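Long-range contacts in extracellular solute-binding protein, family 1 (Bifidobacterium longum subsp. infantis, PDB 6FTH), which probably binds human milk oligosaccharides outside the cell and hands them to an ABC transporter for uptake: residues P141-K146 against F409-D415; V453-D459 against I509-Y514. All coordinates share one frame; numbering follows the deposited sequence.

Contact 1 (P141-K146 against F409-D415); sequences PSSRGK and FSGWIPD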
# COMPACT_ATOMS: atom_id res chain seq x y z
N PRO A 141 2.20 -15.25 -1.38
CA PRO A 141 1.53 -13.96 -1.54
C PRO A 141 0.04 -14.14 -1.83
O PRO A 141 -0.44 -15.26 -2.03
CB PRO A 141 2.23 -13.38 -2.78
CG PRO A 141 2.50 -14.60 -3.61
CD PRO A 141 2.79 -15.72 -2.66
N SER A 142 -0.67 -13.02 -1.86
CA SER A 142 -2.04 -12.97 -2.36
C SER A 142 -2.14 -11.96 -3.49
O SER A 142 -1.28 -11.09 -3.64
CB SER A 142 -3.02 -12.53 -1.26
OG SER A 142 -2.63 -11.25 -0.74
N SER A 143 -3.22 -12.07 -4.28
CA SER A 143 -3.58 -11.07 -5.28
C SER A 143 -5.07 -10.81 -5.22
O SER A 143 -5.87 -11.73 -5.41
CB SER A 143 -3.22 -11.54 -6.70
OG SER A 143 -3.97 -10.81 -7.67
N ARG A 144 -5.46 -9.55 -5.01
CA ARG A 144 -6.86 -9.16 -5.09
C ARG A 144 -7.28 -8.77 -6.50
O ARG A 144 -8.40 -8.28 -6.70
CB ARG A 144 -7.24 -8.08 -4.07
CG ARG A 144 -6.36 -6.85 -4.03
CD ARG A 144 -6.96 -5.77 -3.11
NE ARG A 144 -5.98 -4.75 -2.79
CZ ARG A 144 -6.19 -3.75 -1.95
NH1 ARG A 144 -7.38 -3.60 -1.38
NH2 ARG A 144 -5.20 -2.90 -1.67
N GLY A 145 -6.41 -8.97 -7.48
CA GLY A 145 -6.85 -8.96 -8.87
C GLY A 145 -6.54 -7.68 -9.61
O GLY A 145 -6.10 -6.67 -9.05
N LYS A 146 -6.87 -7.73 -10.89
CA LYS A 146 -6.40 -6.72 -11.84
C LYS A 146 -7.01 -5.33 -11.61
O LYS A 146 -6.45 -4.35 -12.09
CB LYS A 146 -6.63 -7.20 -13.26
CG LYS A 146 -8.09 -7.39 -13.65
CD LYS A 146 -8.25 -7.96 -15.07
CE LYS A 146 -9.69 -8.07 -15.52
NZ LYS A 146 -10.48 -9.10 -14.83
N PHE A 409 -7.10 -11.46 2.71
CA PHE A 409 -7.25 -12.87 2.41
C PHE A 409 -5.97 -13.54 1.90
O PHE A 409 -4.97 -12.89 1.55
CB PHE A 409 -8.39 -13.12 1.42
CG PHE A 409 -8.04 -12.88 -0.06
CD1 PHE A 409 -7.28 -11.79 -0.47
CD2 PHE A 409 -8.55 -13.71 -1.02
CE1 PHE A 409 -7.01 -11.58 -1.83
CE2 PHE A 409 -8.28 -13.52 -2.37
CZ PHE A 409 -7.53 -12.45 -2.77
N SER A 410 -6.03 -14.86 1.87
CA SER A 410 -4.94 -15.75 1.46
C SER A 410 -5.42 -16.49 0.21
O SER A 410 -5.94 -17.61 0.29
CB SER A 410 -4.61 -16.73 2.56
OG SER A 410 -4.27 -16.02 3.73
N GLY A 411 -5.22 -15.87 -0.94
CA GLY A 411 -5.72 -16.43 -2.19
C GLY A 411 -5.39 -15.51 -3.33
O GLY A 411 -4.58 -14.60 -3.19
N TRP A 412 -6.02 -15.77 -4.49
CA TRP A 412 -5.77 -14.94 -5.65
C TRP A 412 -7.01 -14.86 -6.52
O TRP A 412 -7.75 -15.84 -6.64
CB TRP A 412 -4.56 -15.40 -6.48
CG TRP A 412 -4.72 -16.68 -7.26
CD1 TRP A 412 -4.94 -17.93 -6.75
CD2 TRP A 412 -4.62 -16.84 -8.68
NE1 TRP A 412 -5.02 -18.85 -7.79
CE2 TRP A 412 -4.81 -18.20 -8.97
CE3 TRP A 412 -4.37 -15.95 -9.74
CZ2 TRP A 412 -4.75 -18.69 -10.26
CZ3 TRP A 412 -4.33 -16.44 -11.02
CH2 TRP A 412 -4.52 -17.80 -11.27
N ILE A 413 -7.22 -13.68 -7.11
CA ILE A 413 -8.31 -13.45 -8.06
C ILE A 413 -7.71 -13.49 -9.45
O ILE A 413 -6.99 -12.54 -9.85
CB ILE A 413 -9.03 -12.12 -7.80
CG1 ILE A 413 -9.52 -11.98 -6.35
CG2 ILE A 413 -10.20 -11.97 -8.78
CD1 ILE A 413 -10.49 -13.03 -5.88
N PRO A 414 -7.93 -14.55 -10.24
CA PRO A 414 -7.36 -14.62 -11.60
C PRO A 414 -7.96 -13.56 -12.51
O PRO A 414 -9.11 -13.14 -12.35
CB PRO A 414 -7.75 -16.03 -12.07
CG PRO A 414 -8.04 -16.82 -10.82
CD PRO A 414 -8.65 -15.80 -9.89
N ASP A 415 -7.18 -13.16 -13.52
CA ASP A 415 -7.66 -12.15 -14.47
C ASP A 415 -8.89 -12.62 -15.26
O ASP A 415 -9.69 -11.78 -15.72
CB ASP A 415 -6.55 -11.78 -15.44
CG ASP A 415 -5.48 -10.91 -14.85
OD1 ASP A 415 -5.50 -10.59 -13.62
OD2 ASP A 415 -4.57 -10.52 -15.63
O HOH W 1 -9.96 -10.26 -12.27
O HOH W 2 -7.27 -10.53 -11.68
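Two backbone hydrogen bonds tie S143 to the residues flanking W412: S143 N donates to G411 O (3.1 Å, 155° at the hydrogen) and I413 N to S143 O (2.9 Å). W412 CA adds a CA-H...O contact to S143 O.

Among the side chains, F409 brings the edge of its ring to that same carbonyl, CZ lying 3.2 Å from S143 O near the ring plane. With CG set between the backbone N and the carbonyl carbon (chi1 80°), the ring folds back so that one face lies over G411 N, while S142 CB and R144 CA approach obliquely. The ring also meets that of F370 in helix 363-371, planes at about 40°. Replacing F409 with an alanine would probably open a gap beside S143 O and leave F370 without the ring it meets.

At the far end the K146 ammonium bonds the backbone carbonyl D415 O (2.9 Å), and K146 N donates to a water 2.7 Å from I413 O; D415 OD1 has K123 as its salt-bridge partner.

Bonds to residues on both sides of W412 define a single parallel beta bridge, which adds 409-415 to strand 140-143 on the edge away from strand 336-337.

Contact 2 (V453-D459 against I509-Y514); sequences VNPDPTD and IWQKWY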
# COMPACT_ATOMS: atom_id res chain seq x y z
N VAL A 453 12.39 -6.90 -4.56
CA VAL A 453 13.80 -6.82 -4.19
C VAL A 453 13.89 -6.96 -2.68
O VAL A 453 13.52 -6.04 -1.95
CB VAL A 453 14.43 -5.50 -4.66
CG1 VAL A 453 15.90 -5.41 -4.23
CG2 VAL A 453 14.34 -5.37 -6.16
N ASN A 454 14.37 -8.12 -2.22
CA ASN A 454 14.34 -8.51 -0.80
C ASN A 454 15.78 -8.68 -0.30
O ASN A 454 16.40 -9.72 -0.59
CB ASN A 454 13.61 -9.86 -0.68
CG ASN A 454 12.18 -9.86 -1.27
OD1 ASN A 454 11.78 -10.78 -2.02
ND2 ASN A 454 11.40 -8.85 -0.91
N PRO A 455 16.34 -7.73 0.46
CA PRO A 455 17.68 -7.94 1.03
C PRO A 455 17.70 -9.11 2.00
O PRO A 455 16.70 -9.40 2.67
CB PRO A 455 17.96 -6.63 1.77
CG PRO A 455 17.09 -5.61 1.10
CD PRO A 455 15.85 -6.38 0.77
N ASP A 456 18.86 -9.77 2.09
CA ASP A 456 19.00 -10.89 3.00
C ASP A 456 18.97 -10.42 4.45
O ASP A 456 18.91 -9.22 4.74
CB ASP A 456 20.24 -11.71 2.63
CG ASP A 456 21.56 -11.06 3.02
OD1 ASP A 456 21.60 -9.96 3.62
OD2 ASP A 456 22.59 -11.67 2.69
N PRO A 457 18.95 -11.36 5.40
CA PRO A 457 18.76 -10.96 6.80
C PRO A 457 19.83 -10.04 7.32
O PRO A 457 19.50 -9.07 8.01
CB PRO A 457 18.72 -12.30 7.56
CG PRO A 457 18.37 -13.30 6.55
CD PRO A 457 18.96 -12.83 5.25
N THR A 458 21.10 -10.29 6.98
CA THR A 458 22.17 -9.44 7.49
C THR A 458 22.01 -8.02 6.95
O THR A 458 22.12 -7.04 7.70
CB THR A 458 23.53 -10.01 7.06
OG1 THR A 458 23.74 -11.29 7.67
CG2 THR A 458 24.66 -9.09 7.47
N ASP A 459 21.77 -7.90 5.65
CA ASP A 459 21.65 -6.57 5.07
C ASP A 459 20.35 -5.90 5.51
O ASP A 459 20.34 -4.68 5.70
CB ASP A 459 21.73 -6.64 3.55
CG ASP A 459 23.16 -6.80 3.04
OD1 ASP A 459 24.12 -6.74 3.84
OD2 ASP A 459 23.28 -7.00 1.83
N ILE A 509 23.72 -1.05 -0.39
CA ILE A 509 23.00 -2.29 -0.13
C ILE A 509 21.81 -2.44 -1.07
O ILE A 509 21.62 -3.50 -1.68
CB ILE A 509 22.57 -2.35 1.35
CG1 ILE A 509 23.80 -2.60 2.23
CG2 ILE A 509 21.51 -3.42 1.56
CD1 ILE A 509 23.53 -2.46 3.74
N TRP A 510 21.03 -1.36 -1.24
CA TRP A 510 19.88 -1.45 -2.13
C TRP A 510 20.33 -1.63 -3.57
O TRP A 510 19.71 -2.38 -4.32
CB TRP A 510 18.97 -0.23 -1.98
CG TRP A 510 18.00 -0.38 -0.86
CD1 TRP A 510 17.96 0.34 0.29
CD2 TRP A 510 16.91 -1.32 -0.80
NE1 TRP A 510 16.90 -0.11 1.07
CE2 TRP A 510 16.26 -1.13 0.43
CE3 TRP A 510 16.43 -2.32 -1.66
CZ2 TRP A 510 15.15 -1.87 0.82
CZ3 TRP A 510 15.32 -3.07 -1.26
CH2 TRP A 510 14.70 -2.84 -0.03
N GLN A 511 21.41 -0.96 -3.98
CA GLN A 511 21.91 -1.18 -5.34
C GLN A 511 22.28 -2.64 -5.55
O GLN A 511 22.00 -3.21 -6.61
CB GLN A 511 23.11 -0.30 -5.63
CG GLN A 511 23.68 -0.49 -7.04
CD GLN A 511 22.88 0.26 -8.11
OE1 GLN A 511 22.87 1.49 -8.13
NE2 GLN A 511 22.26 -0.49 -9.01
N LYS A 512 22.95 -3.24 -4.58
CA LYS A 512 23.38 -4.62 -4.71
C LYS A 512 22.20 -5.55 -4.91
O LYS A 512 22.19 -6.39 -5.81
CB LYS A 512 24.17 -5.04 -3.47
CG LYS A 512 24.63 -6.49 -3.51
CD LYS A 512 25.46 -6.86 -2.32
CE LYS A 512 24.61 -6.94 -1.09
NZ LYS A 512 25.37 -7.41 0.12
N TRP A 513 21.19 -5.45 -4.05
CA TRP A 513 20.06 -6.37 -4.17
C TRP A 513 19.21 -6.06 -5.39
O TRP A 513 18.71 -6.97 -6.06
CB TRP A 513 19.22 -6.35 -2.89
CG TRP A 513 19.97 -7.00 -1.78
CD1 TRP A 513 20.59 -6.39 -0.74
CD2 TRP A 513 20.27 -8.40 -1.67
NE1 TRP A 513 21.26 -7.32 0.04
CE2 TRP A 513 21.08 -8.56 -0.52
CE3 TRP A 513 19.94 -9.53 -2.43
CZ2 TRP A 513 21.53 -9.81 -0.09
CZ3 TRP A 513 20.40 -10.77 -2.00
CH2 TRP A 513 21.19 -10.90 -0.85
N TYR A 514 19.07 -4.77 -5.71
CA TYR A 514 18.41 -4.42 -6.97
C TYR A 514 19.10 -5.10 -8.15
O TYR A 514 18.44 -5.66 -9.03
CB TYR A 514 18.43 -2.91 -7.10
CG TYR A 514 17.98 -2.37 -8.41
CD1 TYR A 514 16.62 -2.13 -8.67
CD2 TYR A 514 18.90 -2.07 -9.39
CE1 TYR A 514 16.21 -1.61 -9.90
CE2 TYR A 514 18.50 -1.55 -10.60
CZ TYR A 514 17.15 -1.32 -10.86
OH TYR A 514 16.77 -0.80 -12.10
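D459 OD2 is gripped by two donors from helix 503-518. W513 NE1 reaches its anti lone pair at 2.7 Å (154° at the hydrogen), and K512 NZ takes the syn lone pair at 2.7 Å as a salt bridge. The carboxylate plane stands 75° from the indole plane, and sharing one oxygen between an N-H and an ammonium probably stabilises its negative charge.

D459 is held in turn by D456, the N-cap of helix 457-484, whose OD1 accepts from D459 N at 2.9 Å. The D456 carboxyl group also touches the indole, CG standing 3.4 Å from W513 CZ2.

P455 makes CH-pi contacts with two tryptophans. Its CA stands 3.6 Å from the centroid of the five-membered ring of W513, 1° off the normal; its CG is 4.0 Å from the centroid of the six-membered ring of W510. V453 O meets the W510 edge in plane, while V453 CG1, anti to the backbone N, packs against W513 CB and lies 3.6 Å from Y514 N.

The capped start of helix 457-484 is fastened to the middle turns of helix 503-518. Further along the former, L463 packs against P455, I509 and W510, while W510 and Y514 reach V242 of strand 241-244.

Overall arrangement
The two contacts come in series along the chain: contact 1 closes at 409-415 before contact 2 opens at 453-459. Their centres are 26 Å apart and their nearest atoms about 10 Å, so they do not touch. Contact 1 lies nearer the middle of the chain, 15 Å from its centre against 21 Å, and adds a loop to strand 140-143; contact 2 joins two helices of the C-terminal region. Both also reach the same earlier part of the chain, contact 1 through F119 and K123, contact 2 through Q98 and P133. Late segments are thus fastened back onto early ones, consistent with the interleaved chain path of two-lobed solute-binding proteins.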